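Local atomic coordinates of probable glutaminase ybaS (Escherichia coli, PDB entry 1U60), a protein that catalyses the hydrolysis of L-glutamine to L-glutamate and ammonium. Residues I67-T72 and D190-Q195; L73-E78 and Q137-I142; R61-S66 and S197-T202; V116-I121 and R169-L174. One frame throughout, in Å; residues are numbered along the deposited sequence.

Contact 1: I67-T72 and D190-Q195; sequences ISKVCT and DVYTRQ
Lys69 and Tyr192 meet beside the predicted glutamine site. Lys69 closes the Ser-x-x-Lys motif of the beta-lactamase clan, which begins at Ser66, a predicted substrate-binding residue, as is Tyr192. The helix that carries Lys69, 68-80, meets the C-terminal turn of helix 185-195, with axes 10.5 Å apart. The aromatic ring swings toward the motif because CG of Tyr192 is trans to the main-chain nitrogen (chi1 176°), which carries OH to 3.1 Å from Lys69 CE. The extended lysine passes obliquely by this hydroxyl, and its NZ goes on to bonds with Tyr244 OH, Asn117 OD1 and Leu115 O.

A turn away, Gln195 illustrates how one amide can lie against two positions a turn apart on a neighbouring helix. Its CG sits between the backbone N and carbonyl carbon (chi1 83°), and the chain beyond is extended, which brings the amide against the near side of helix 68-80. Ser68 OG, hydrogen-bonded to Glu65 O, lies 3.1 Å from Gln195 OE1. Ser68 CB presses on the backbone O of Gln195 at 3.1 Å, while the side-chain amide of Gln195 puts NE2 2.8 Å from Thr72 OG1.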
loop_
_atom_site.group_PDB
_atom_site.type_symbol
_atom_site.label_atom_id
_atom_site.label_comp_id
_atom_site.label_asym_id
_atom_site.label_seq_id
_atom_site.Cartn_x
_atom_site.Cartn_y
_atom_site.Cartn_z
ATOM N N ILE A 67 4.274 -11.901 -12.885
ATOM C CA ILE A 67 3.474 -12.493 -11.824
ATOM C C ILE A 67 4.273 -13.557 -11.062
ATOM O O ILE A 67 4.004 -13.817 -9.857
ATOM C CB ILE A 67 2.083 -13.032 -12.367
ATOM C CG1 ILE A 67 1.237 -11.872 -12.959
ATOM C CG2 ILE A 67 1.332 -13.701 -11.257
ATOM C CD1 ILE A 67 0.069 -12.322 -13.746
ATOM N N SER A 68 5.252 -14.171 -11.741
ATOM C CA SER A 68 6.190 -15.094 -11.107
ATOM C C SER A 68 6.862 -14.524 -9.836
ATOM O O SER A 68 7.221 -15.298 -8.947
ATOM C CB SER A 68 7.273 -15.471 -12.109
ATOM O OG SER A 68 8.127 -14.381 -12.369
ATOM N N LYS A 69 6.960 -13.189 -9.727
ATOM C CA LYS A 69 7.575 -12.519 -8.566
ATOM C C LYS A 69 6.859 -12.908 -7.270
ATOM O O LYS A 69 7.487 -13.040 -6.208
ATOM C CB LYS A 69 7.630 -11.009 -8.739
ATOM C CG LYS A 69 8.367 -10.569 -10.001
ATOM C CD LYS A 69 8.239 -9.033 -10.157
ATOM C CE LYS A 69 9.103 -8.496 -11.286
ATOM N NZ LYS A 69 8.713 -7.047 -11.528
ATOM N N VAL A 70 5.540 -13.143 -7.363
ATOM C CA VAL A 70 4.745 -13.440 -6.162
ATOM C C VAL A 70 5.145 -14.847 -5.701
ATOM O O VAL A 70 5.289 -15.111 -4.489
ATOM C CB VAL A 70 3.239 -13.330 -6.456
ATOM C CG1 VAL A 70 2.420 -13.882 -5.300
ATOM C CG2 VAL A 70 2.866 -11.915 -6.775
ATOM N N CYS A 71 5.287 -15.766 -6.659
ATOM C CA CYS A 71 5.577 -17.154 -6.291
ATOM C C CYS A 71 6.978 -17.313 -5.680
ATOM O O CYS A 71 7.178 -18.045 -4.730
ATOM C CB CYS A 71 5.464 -18.090 -7.486
ATOM S SG CYS A 71 3.889 -17.977 -8.408
ATOM N N THR A 72 7.963 -16.619 -6.239
ATOM C CA THR A 72 9.306 -16.769 -5.710
ATOM C C THR A 72 9.414 -16.076 -4.362
ATOM O O THR A 72 10.171 -16.536 -3.445
ATOM C CB THR A 72 10.295 -16.232 -6.768
ATOM O OG1 THR A 72 10.345 -17.199 -7.854
ATOM C CG2 THR A 72 11.720 -16.080 -6.200
ATOM N N ASP A 190 19.459 -15.907 -15.013
ATOM C CA ASP A 190 18.943 -17.015 -15.783
ATOM C C ASP A 190 17.640 -17.534 -15.138
ATOM O O ASP A 190 16.643 -17.679 -15.810
ATOM C CB ASP A 190 20.035 -18.097 -15.831
ATOM C CG ASP A 190 19.598 -19.424 -16.437
ATOM O OD1 ASP A 190 18.494 -19.584 -17.047
ATOM O OD2 ASP A 190 20.357 -20.408 -16.326
ATOM N N VAL A 191 17.668 -17.824 -13.857
ATOM C CA VAL A 191 16.495 -18.448 -13.238
ATOM C C VAL A 191 15.327 -17.480 -13.212
ATOM O O VAL A 191 14.194 -17.881 -13.431
ATOM C CB VAL A 191 16.808 -19.038 -11.885
ATOM C CG1 VAL A 191 15.593 -19.643 -11.250
ATOM C CG2 VAL A 191 17.865 -20.136 -12.078
ATOM N N TYR A 192 15.630 -16.213 -12.963
ATOM C CA TYR A 192 14.591 -15.184 -12.975
ATOM C C TYR A 192 13.890 -15.178 -14.360
ATOM O O TYR A 192 12.667 -15.116 -14.471
ATOM C CB TYR A 192 15.149 -13.785 -12.638
ATOM C CG TYR A 192 14.030 -12.782 -12.765
ATOM C CD1 TYR A 192 12.995 -12.796 -11.851
ATOM C CD2 TYR A 192 13.919 -11.934 -13.875
ATOM C CE1 TYR A 192 11.940 -11.980 -11.962
ATOM C CE2 TYR A 192 12.820 -11.076 -13.989
ATOM C CZ TYR A 192 11.835 -11.124 -13.019
ATOM O OH TYR A 192 10.686 -10.383 -13.100
ATOM N N THR A 193 14.689 -15.263 -15.424
ATOM C CA THR A 193 14.166 -15.330 -16.791
ATOM C C THR A 193 13.266 -16.551 -17.017
ATOM O O THR A 193 12.167 -16.428 -17.553
ATOM C CB THR A 193 15.332 -15.323 -17.772
ATOM O OG1 THR A 193 16.091 -14.126 -17.547
ATOM C CG2 THR A 193 14.843 -15.242 -19.186
ATOM N N ARG A 194 13.712 -17.697 -16.535
ATOM C CA ARG A 194 12.921 -18.943 -16.588
ATOM C C ARG A 194 11.602 -18.792 -15.882
ATOM O O ARG A 194 10.573 -19.199 -16.418
ATOM C CB ARG A 194 13.666 -20.136 -15.979
ATOM C CG ARG A 194 14.958 -20.501 -16.698
ATOM C CD ARG A 194 15.580 -21.763 -16.146
ATOM N NE ARG A 194 17.033 -21.853 -16.275
ATOM C CZ ARG A 194 17.750 -22.939 -15.924
ATOM N NH1 ARG A 194 17.149 -24.026 -15.474
ATOM N NH2 ARG A 194 19.059 -22.938 -16.028
ATOM N N GLN A 195 11.616 -18.230 -14.673
ATOM C CA GLN A 195 10.393 -18.184 -13.862
ATOM C C GLN A 195 9.312 -17.324 -14.511
ATOM O O GLN A 195 8.101 -17.541 -14.334
ATOM C CB GLN A 195 10.694 -17.754 -12.438
ATOM C CG GLN A 195 10.791 -16.250 -12.235
ATOM C CD GLN A 195 10.990 -15.846 -10.816
ATOM O OE1 GLN A 195 10.393 -14.817 -10.351
ATOM N NE2 GLN A 195 11.821 -16.539 -10.126
#

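Contact 2: L73-E78 and Q137-I142; sequences LALALE and QRILHI
Leu75 and Ile142 bring their CA atoms to 7.0 Å where helices 68-80 and 132-147 cross steeply, the short segments making 111° with their axes 10.1 Å apart. At so steep an angle two helices share only a small patch, and on the side of helix 68-80 nearly all of it belongs to one leucine. With CG opposite its own N (chi1 -174°), Leu75 projects between Arg138, Ile139 and Ile142 of the other helix. Ile142 meets its base: CD1 reaches back to 3.7 Å from Leu75 CB and also touches Ala74 CB, at 4.3 Å. The tip divides its contacts. Leu75 CD2 lies 4.1 Å from Ile139 CG1 and also rests over one face of the Arg138 guanidinium, displaced toward its rim, while Leu75 CD1 comes to 3.6 Å from Arg138 NH2.

The arginine chain, bent at chi3 (68°), crosses the leucine at about a right angle. Its NH1 forms a salt bridge with Asp79 and a hydrogen bond to the carbonyl of Asn128, both outside the segments. The chemistry is thus divided: between these segments the contact is essentially apolar packing, with no polar bond, and the charged group at the border offers a flat face to the leucine while NH1 is held by Asp79 and Asn128.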
loop_
_atom_site.group_PDB
_atom_site.type_symbol
_atom_site.label_atom_id
_atom_site.label_comp_id
_atom_site.label_asym_id
_atom_site.label_seq_id
_atom_site.Cartn_x
_atom_site.Cartn_y
_atom_site.Cartn_z
ATOM N N LEU A 73 8.701 -14.954 -4.209
ATOM C CA LEU A 73 8.623 -14.307 -2.914
ATOM C C LEU A 73 8.076 -15.303 -1.887
ATOM O O LEU A 73 8.539 -15.378 -0.742
ATOM C CB LEU A 73 7.736 -13.063 -2.989
ATOM C CG LEU A 73 7.384 -12.386 -1.678
ATOM C CD1 LEU A 73 8.712 -12.065 -0.916
ATOM C CD2 LEU A 73 6.517 -11.150 -1.846
ATOM N N ALA A 74 6.999 -15.990 -2.259
ATOM C CA ALA A 74 6.371 -16.938 -1.325
ATOM C C ALA A 74 7.404 -17.995 -0.896
ATOM O O ALA A 74 7.563 -18.297 0.293
ATOM C CB ALA A 74 5.192 -17.543 -1.936
ATOM N N LEU A 75 8.180 -18.501 -1.860
ATOM C CA LEU A 75 9.219 -19.473 -1.535
ATOM C C LEU A 75 10.316 -18.895 -0.646
ATOM O O LEU A 75 10.789 -19.546 0.291
ATOM C CB LEU A 75 9.792 -20.078 -2.828
ATOM C CG LEU A 75 10.782 -21.196 -2.618
ATOM C CD1 LEU A 75 10.224 -22.309 -1.730
ATOM C CD2 LEU A 75 11.191 -21.700 -3.961
ATOM N N ALA A 76 10.728 -17.656 -0.918
ATOM C CA ALA A 76 11.800 -17.049 -0.120
ATOM C C ALA A 76 11.335 -16.916 1.313
ATOM O O ALA A 76 12.098 -17.139 2.261
ATOM C CB ALA A 76 12.165 -15.711 -0.642
ATOM N N LEU A 77 10.072 -16.556 1.509
ATOM C CA LEU A 77 9.541 -16.452 2.862
ATOM C C LEU A 77 9.544 -17.797 3.587
ATOM O O LEU A 77 9.898 -17.879 4.776
ATOM C CB LEU A 77 8.145 -15.815 2.880
ATOM C CG LEU A 77 8.016 -14.313 2.556
ATOM C CD1 LEU A 77 6.601 -13.994 2.170
ATOM C CD2 LEU A 77 8.480 -13.469 3.740
ATOM N N GLU A 78 9.216 -18.869 2.886
ATOM C CA GLU A 78 9.223 -20.193 3.480
ATOM C C GLU A 78 10.656 -20.599 3.804
ATOM O O GLU A 78 10.907 -21.192 4.874
ATOM C CB GLU A 78 8.614 -21.249 2.543
ATOM C CG GLU A 78 7.136 -21.053 2.231
ATOM C CD GLU A 78 6.263 -21.223 3.464
ATOM O OE1 GLU A 78 6.511 -22.182 4.245
ATOM O OE2 GLU A 78 5.369 -20.390 3.697
ATOM N N GLN A 137 14.279 -25.766 -10.284
ATOM C CA GLN A 137 13.323 -26.816 -9.974
ATOM C C GLN A 137 12.445 -26.418 -8.784
ATOM O O GLN A 137 11.249 -26.658 -8.827
ATOM C CB GLN A 137 14.009 -28.176 -9.708
ATOM C CG GLN A 137 14.459 -28.886 -10.988
ATOM C CD GLN A 137 13.375 -29.023 -12.069
ATOM O OE1 GLN A 137 12.290 -29.526 -11.801
ATOM N NE2 GLN A 137 13.682 -28.603 -13.287
ATOM N N ARG A 138 13.012 -25.788 -7.754
ATOM C CA ARG A 138 12.240 -25.467 -6.555
ATOM C C ARG A 138 11.232 -24.349 -6.858
ATOM O O ARG A 138 10.122 -24.394 -6.398
ATOM C CB ARG A 138 13.145 -25.103 -5.408
ATOM C CG ARG A 138 14.043 -26.269 -4.887
ATOM C CD ARG A 138 14.804 -25.931 -3.596
ATOM N NE ARG A 138 13.875 -25.781 -2.474
ATOM C CZ ARG A 138 13.674 -24.669 -1.758
ATOM N NH1 ARG A 138 14.379 -23.566 -1.937
ATOM N NH2 ARG A 138 12.776 -24.704 -0.774
ATOM N N ILE A 139 11.619 -23.401 -7.703
ATOM C CA ILE A 139 10.706 -22.297 -8.123
ATOM C C ILE A 139 9.597 -22.799 -9.022
ATOM O O ILE A 139 8.441 -22.487 -8.806
ATOM C CB ILE A 139 11.505 -21.181 -8.789
ATOM C CG1 ILE A 139 12.294 -20.397 -7.716
ATOM C CG2 ILE A 139 10.600 -20.224 -9.587
ATOM C CD1 ILE A 139 13.394 -19.500 -8.253
ATOM N N LEU A 140 9.932 -23.657 -10.008
ATOM C CA LEU A 140 8.918 -24.278 -10.872
ATOM C C LEU A 140 7.907 -25.051 -10.011
ATOM O O LEU A 140 6.718 -24.965 -10.227
ATOM C CB LEU A 140 9.567 -25.179 -11.921
ATOM C CG LEU A 140 8.597 -25.934 -12.818
ATOM C CD1 LEU A 140 7.708 -24.956 -13.583
ATOM C CD2 LEU A 140 9.367 -26.847 -13.781
ATOM N N HIS A 141 8.403 -25.768 -9.004
ATOM C CA HIS A 141 7.548 -26.582 -8.146
ATOM C C HIS A 141 6.575 -25.711 -7.354
ATOM O O HIS A 141 5.404 -26.028 -7.273
ATOM C CB HIS A 141 8.418 -27.430 -7.219
ATOM C CG HIS A 141 7.647 -28.393 -6.393
ATOM N ND1 HIS A 141 7.055 -29.518 -6.928
ATOM C CD2 HIS A 141 7.337 -28.385 -5.076
ATOM C CE1 HIS A 141 6.445 -30.182 -5.960
ATOM N NE2 HIS A 141 6.589 -29.508 -4.833
ATOM N N ILE A 142 7.053 -24.620 -6.773
ATOM C CA ILE A 142 6.117 -23.761 -6.044
ATOM C C ILE A 142 5.070 -23.118 -6.936
ATOM O O ILE A 142 3.888 -23.003 -6.530
ATOM C CB ILE A 142 6.803 -22.756 -5.119
ATOM C CG1 ILE A 142 5.821 -22.421 -4.000
ATOM C CG2 ILE A 142 7.293 -21.506 -5.852
ATOM C CD1 ILE A 142 6.412 -21.492 -2.952
#

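Contact 3: R61-S66 and S197-T202; sequences RFALES and STLLNT. With EDO (1,2-ethanediol), chain I.
Phe62 and Leu200 form the hydrogen-bonded pair of a short antiparallel bridge within a small three-stranded sheet, where strand 62-63 lies along the edge of 198-200. Phe62 N donates to Leu200 O at 2.8 Å, and Leu200 N returns a bond of 2.9 Å to Phe62 O; Leu64 N adds a third bond to Thr198 O.

Around this seam the side chains interlock. The Phe62 ring turns back over its partner strand, since chi1 of 53° tucks CG in above its own main chain. Leu200 O consequently lies 3.2 Å above one ring face near its rim, and the CD2 methyl of Leu200 makes an off-centre CH-pi contact with the ring. That methyl is wedged between the ring and Leu64, whose CD1 is 3.6 Å from it. The other branch of the Leu64 fork, CD2, sits 3.3 Å from Thr198 OG1, a hydroxyl bonded to Gln143. On the opposite face of the sheet, Leu199 CD2 covers Ala63 CB at 4.1 Å.

At the far end Arg61, salt-bridged to Glu204, lies alongside Asn201, whose OD1 caps helix 202-213 by bonding Glu204 N. Asn201 ND2 stands over one guanidinium face and donates an almost straight 3.0 Å bond (174°) to O2 of a 1,2-ethanediol, probably from the crystallisation liquor.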
loop_
_atom_site.group_PDB
_atom_site.type_symbol
_atom_site.label_atom_id
_atom_site.label_comp_id
_atom_site.label_asym_id
_atom_site.label_seq_id
_atom_site.Cartn_x
_atom_site.Cartn_y
_atom_site.Cartn_z
ATOM N N ARG A 61 -3.576 -20.470 -22.185
ATOM C CA ARG A 61 -2.379 -20.334 -21.338
ATOM C C ARG A 61 -1.455 -19.252 -21.911
ATOM O O ARG A 61 -1.021 -19.326 -23.074
ATOM C CB ARG A 61 -1.655 -21.641 -21.210
ATOM C CG ARG A 61 -2.425 -22.754 -20.480
ATOM C CD ARG A 61 -1.941 -24.278 -20.886
ATOM N NE ARG A 61 -2.867 -25.301 -20.281
ATOM C CZ ARG A 61 -2.954 -25.342 -18.952
ATOM N NH1 ARG A 61 -2.166 -24.521 -18.316
ATOM N NH2 ARG A 61 -3.750 -26.158 -18.258
ATOM N N PHE A 62 -1.191 -18.230 -21.074
ATOM C CA PHE A 62 -0.426 -17.034 -21.441
ATOM C C PHE A 62 0.819 -17.009 -20.534
ATOM O O PHE A 62 0.890 -17.725 -19.528
ATOM C CB PHE A 62 -1.244 -15.720 -21.254
ATOM C CG PHE A 62 -1.863 -15.554 -19.863
ATOM C CD1 PHE A 62 -3.137 -16.070 -19.584
ATOM C CD2 PHE A 62 -1.187 -14.902 -18.860
ATOM C CE1 PHE A 62 -3.698 -15.959 -18.347
ATOM C CE2 PHE A 62 -1.748 -14.748 -17.629
ATOM C CZ PHE A 62 -2.996 -15.287 -17.342
ATOM N N ALA A 63 1.801 -16.182 -20.891
ATOM C CA ALA A 63 3.080 -16.134 -20.135
ATOM C C ALA A 63 2.881 -15.463 -18.798
ATOM O O ALA A 63 2.258 -14.420 -18.717
ATOM C CB ALA A 63 4.171 -15.419 -20.967
ATOM N N LEU A 64 3.340 -16.115 -17.750
ATOM C CA LEU A 64 3.237 -15.666 -16.371
ATOM C C LEU A 64 3.943 -14.325 -16.174
ATOM O O LEU A 64 3.434 -13.457 -15.530
ATOM C CB LEU A 64 3.850 -16.733 -15.484
ATOM C CG LEU A 64 3.755 -16.546 -13.958
ATOM C CD1 LEU A 64 2.325 -16.533 -13.469
ATOM C CD2 LEU A 64 4.485 -17.668 -13.284
ATOM N N GLU A 65 5.142 -14.226 -16.733
ATOM C CA GLU A 65 6.023 -13.098 -16.658
ATOM C C GLU A 65 6.162 -12.600 -15.217
ATOM O O GLU A 65 6.355 -13.416 -14.330
ATOM C CB GLU A 65 5.553 -12.043 -17.669
ATOM C CG GLU A 65 5.685 -12.548 -19.119
ATOM C CD GLU A 65 7.129 -12.562 -19.603
ATOM O OE1 GLU A 65 8.044 -12.091 -18.859
ATOM O OE2 GLU A 65 7.348 -13.001 -20.739
ATOM N N SER A 66 5.970 -11.299 -14.944
ATOM C CA SER A 66 6.360 -10.808 -13.621
ATOM C C SER A 66 5.375 -11.263 -12.539
ATOM O O SER A 66 5.619 -11.089 -11.340
ATOM C CB SER A 66 6.582 -9.294 -13.595
ATOM O OG SER A 66 5.371 -8.723 -13.807
ATOM N N SER A 197 8.860 -17.300 -17.729
ATOM C CA SER A 197 8.630 -17.922 -19.015
ATOM C C SER A 197 7.736 -19.150 -18.945
ATOM O O SER A 197 7.590 -19.826 -19.928
ATOM C CB SER A 197 9.982 -18.261 -19.711
ATOM O OG SER A 197 10.763 -17.082 -19.913
ATOM N N THR A 198 7.086 -19.410 -17.820
ATOM C CA THR A 198 6.054 -20.447 -17.758
ATOM C C THR A 198 4.715 -19.903 -18.276
ATOM O O THR A 198 4.521 -18.686 -18.359
ATOM C CB THR A 198 5.925 -20.937 -16.316
ATOM O OG1 THR A 198 5.574 -19.817 -15.493
ATOM C CG2 THR A 198 7.225 -21.513 -15.793
ATOM N N LEU A 199 3.824 -20.819 -18.633
ATOM C CA LEU A 199 2.501 -20.490 -19.121
ATOM C C LEU A 199 1.417 -20.977 -18.175
ATOM O O LEU A 199 1.522 -22.071 -17.611
ATOM C CB LEU A 199 2.272 -21.158 -20.469
ATOM C CG LEU A 199 3.295 -20.875 -21.588
ATOM C CD1 LEU A 199 2.811 -21.481 -22.901
ATOM C CD2 LEU A 199 3.501 -19.399 -21.812
ATOM N N LEU A 200 0.421 -20.124 -17.924
ATOM C CA LEU A 200 -0.746 -20.535 -17.162
ATOM C C LEU A 200 -2.012 -19.885 -17.700
ATOM O O LEU A 200 -1.939 -18.878 -18.413
ATOM C CB LEU A 200 -0.562 -20.206 -15.682
ATOM C CG LEU A 200 -0.887 -18.785 -15.225
ATOM C CD1 LEU A 200 -0.761 -18.764 -13.697
ATOM C CD2 LEU A 200 -0.025 -17.674 -15.953
ATOM N N ASN A 201 -3.185 -20.441 -17.369
ATOM C CA ASN A 201 -4.427 -19.858 -17.811
ATOM C C ASN A 201 -5.087 -19.048 -16.708
ATOM O O ASN A 201 -4.555 -18.928 -15.590
ATOM C CB ASN A 201 -5.394 -20.873 -18.407
ATOM C CG ASN A 201 -5.801 -21.921 -17.472
ATOM O OD1 ASN A 201 -6.019 -21.677 -16.270
ATOM N ND2 ASN A 201 -5.941 -23.166 -18.004
ATOM N N THR A 202 -6.222 -18.486 -17.010
ATOM C CA THR A 202 -6.834 -17.549 -16.072
ATOM C C THR A 202 -7.322 -18.270 -14.808
ATOM O O THR A 202 -7.317 -17.683 -13.715
ATOM C CB THR A 202 -7.938 -16.796 -16.755
ATOM O OG1 THR A 202 -7.366 -16.005 -17.816
ATOM C CG2 THR A 202 -8.612 -15.751 -15.835
HETATM C C1 EDO I . -9.416 -25.216 -16.835
HETATM O O1 EDO I . -9.381 -24.317 -17.982
HETATM C C2 EDO I . -8.217 -25.020 -15.908
HETATM O O2 EDO I . -6.962 -25.521 -16.406
#

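Contact 4: V116-I121 and R169-L174; sequences VNAGAI and RAIAWL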
loop_
_atom_site.group_PDB
_atom_site.type_symbol
_atom_site.label_atom_id
_atom_site.label_comp_id
_atom_site.label_asym_id
_atom_site.label_seq_id
_atom_site.Cartn_x
_atom_site.Cartn_y
_atom_site.Cartn_z
ATOM N N VAL A 116 9.584 -5.295 -7.844
ATOM C CA VAL A 116 10.196 -4.660 -9.000
ATOM C C VAL A 116 11.270 -5.612 -9.541
ATOM O O VAL A 116 11.617 -6.565 -8.877
ATOM C CB VAL A 116 10.738 -3.272 -8.718
ATOM C CG1 VAL A 116 9.587 -2.382 -8.196
ATOM C CG2 VAL A 116 11.939 -3.330 -7.768
ATOM N N ASN A 117 11.723 -5.414 -10.762
ATOM C CA ASN A 117 12.636 -6.418 -11.355
ATOM C C ASN A 117 13.905 -6.665 -10.489
ATOM O O ASN A 117 14.347 -7.777 -10.298
ATOM C CB ASN A 117 13.060 -5.993 -12.770
ATOM C CG ASN A 117 12.016 -6.297 -13.834
ATOM O OD1 ASN A 117 10.814 -6.369 -13.579
ATOM N ND2 ASN A 117 12.485 -6.381 -15.095
ATOM N N ALA A 118 14.491 -5.587 -9.986
ATOM C CA ALA A 118 15.722 -5.693 -9.214
ATOM C C ALA A 118 15.453 -6.521 -7.939
ATOM O O ALA A 118 16.184 -7.451 -7.630
ATOM C CB ALA A 118 16.237 -4.250 -8.862
ATOM N N GLY A 119 14.379 -6.198 -7.220
ATOM C CA GLY A 119 14.047 -6.969 -6.046
ATOM C C GLY A 119 13.731 -8.421 -6.341
ATOM O O GLY A 119 14.015 -9.298 -5.537
ATOM N N ALA A 120 13.130 -8.683 -7.490
ATOM C CA ALA A 120 12.708 -10.011 -7.831
ATOM C C ALA A 120 13.923 -10.847 -8.157
ATOM O O ALA A 120 14.019 -11.988 -7.766
ATOM C CB ALA A 120 11.758 -9.969 -9.022
ATOM N N ILE A 121 14.870 -10.260 -8.872
ATOM C CA ILE A 121 16.112 -10.969 -9.192
ATOM C C ILE A 121 16.886 -11.302 -7.910
ATOM O O ILE A 121 17.415 -12.415 -7.754
ATOM C CB ILE A 121 16.962 -10.154 -10.187
ATOM C CG1 ILE A 121 16.269 -10.127 -11.553
ATOM C CG2 ILE A 121 18.352 -10.780 -10.359
ATOM C CD1 ILE A 121 16.763 -9.057 -12.524
ATOM N N ARG A 169 20.374 -8.335 -16.980
ATOM C CA ARG A 169 21.788 -8.716 -16.730
ATOM C C ARG A 169 22.504 -7.595 -16.034
ATOM O O ARG A 169 23.266 -7.828 -15.058
ATOM C CB ARG A 169 22.549 -9.078 -18.000
ATOM C CG ARG A 169 21.980 -10.234 -18.827
ATOM C CD ARG A 169 22.723 -10.518 -20.097
ATOM N NE ARG A 169 21.921 -11.382 -20.968
ATOM C CZ ARG A 169 22.397 -11.999 -22.052
ATOM N NH1 ARG A 169 23.691 -11.912 -22.398
ATOM N NH2 ARG A 169 21.588 -12.726 -22.791
ATOM N N ALA A 170 22.258 -6.367 -16.502
ATOM C CA ALA A 170 22.804 -5.189 -15.845
ATOM C C ALA A 170 22.358 -5.060 -14.389
ATOM O O ALA A 170 23.180 -4.828 -13.507
ATOM C CB ALA A 170 22.441 -3.956 -16.566
ATOM N N ILE A 171 21.045 -5.170 -14.170
ATOM C CA ILE A 171 20.494 -5.111 -12.834
ATOM C C ILE A 171 21.093 -6.171 -11.898
ATOM O O ILE A 171 21.423 -5.870 -10.737
ATOM C CB ILE A 171 18.939 -5.168 -12.880
ATOM C CG1 ILE A 171 18.366 -3.870 -13.431
ATOM C CG2 ILE A 171 18.370 -5.390 -11.488
ATOM C CD1 ILE A 171 16.878 -3.877 -13.654
ATOM N N ALA A 172 21.264 -7.395 -12.387
ATOM C CA ALA A 172 21.853 -8.441 -11.598
ATOM C C ALA A 172 23.266 -8.055 -11.137
ATOM O O ALA A 172 23.635 -8.292 -10.017
ATOM C CB ALA A 172 21.903 -9.678 -12.352
ATOM N N TRP A 173 24.057 -7.473 -12.025
ATOM C CA TRP A 173 25.398 -7.065 -11.669
ATOM C C TRP A 173 25.394 -5.887 -10.705
ATOM O O TRP A 173 26.254 -5.819 -9.829
ATOM C CB TRP A 173 26.245 -6.763 -12.945
ATOM C CG TRP A 173 26.747 -7.988 -13.662
ATOM C CD1 TRP A 173 26.491 -8.326 -14.939
ATOM C CD2 TRP A 173 27.595 -9.033 -13.143
ATOM N NE1 TRP A 173 27.107 -9.506 -15.268
ATOM C CE2 TRP A 173 27.780 -9.976 -14.178
ATOM C CE3 TRP A 173 28.186 -9.280 -11.897
ATOM C CZ2 TRP A 173 28.564 -11.131 -14.026
ATOM C CZ3 TRP A 173 28.966 -10.409 -11.739
ATOM C CH2 TRP A 173 29.138 -11.330 -12.789
ATOM N N LEU A 174 24.472 -4.932 -10.861
ATOM C CA LEU A 174 24.345 -3.851 -9.908
ATOM C C LEU A 174 24.015 -4.342 -8.492
ATOM O O LEU A 174 24.610 -3.879 -7.489
ATOM C CB LEU A 174 23.258 -2.877 -10.313
ATOM C CG LEU A 174 23.571 -1.994 -11.526
ATOM C CD1 LEU A 174 22.340 -1.201 -11.918
ATOM C CD2 LEU A 174 24.802 -1.090 -11.288
#
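Ile171 reaches from helix 166-178 to the first turn of helix 117-126, and tracing its branches shows how one beta-branched residue can take part in nearly every touch of a helix contact. The axes are 9.5 Å apart and cross at -65°. From CB the chain forks. With CG1 beside the backbone N (chi1 -71°), CG2 falls opposite that N and takes the closest contacts: it lies 3.5 Å from Ala118 CA and 3.6 Å from Ala118 CB, and Ile121 CD1 comes to 4.1 Å from the same methyl. CG1 carries the other arm outward to CD1, which ends 4.5 Å from Asn117 CB, a loose touch on a residue predicted to bind substrate.

One turn along, Ile121 crosses Ile171 at about a right angle and sends its CG2 to 4.2 Å from Ala172 CB. Each isoleucine meets a small alanine of the other helix, which probably helps the axes come this close. The contact is purely apolar, and the amide of Asn117 is engaged away from it, with OD1 bonded to Lys69. Helix 101-106 closes over one side, Val101 touching Ile171 and Leu104 touching Ala118, whereas Tyr192 of helix 185-195 packs against Ile121 and Asn168, from the start of helix 166-178, touches both Asn117 and Ile121.

Nested contacts tie the helices and the small sheet together around the predicted glutamine site. Along the chain, contact 3 encloses contact 1, which encloses contacts 2 and 4, whose own segments alternate. Contact 1 is central: its centre is about 9 Å from that of contact 2, 11 Å from contact 3 and 12 Å from contact 4, and it touches all three. Contacts 1 and 2 share helix 68-80; strands 62-63 and 198-200 of contact 3 are next to the helices of contact 1 in sequence. The centres of contacts 3 and 4 are about 21 Å apart and the two do not touch, yet Ser66, Tyr192 and Asn117, residues of contacts 3, 1 and 4 predicted to bind substrate, are thereby brought together.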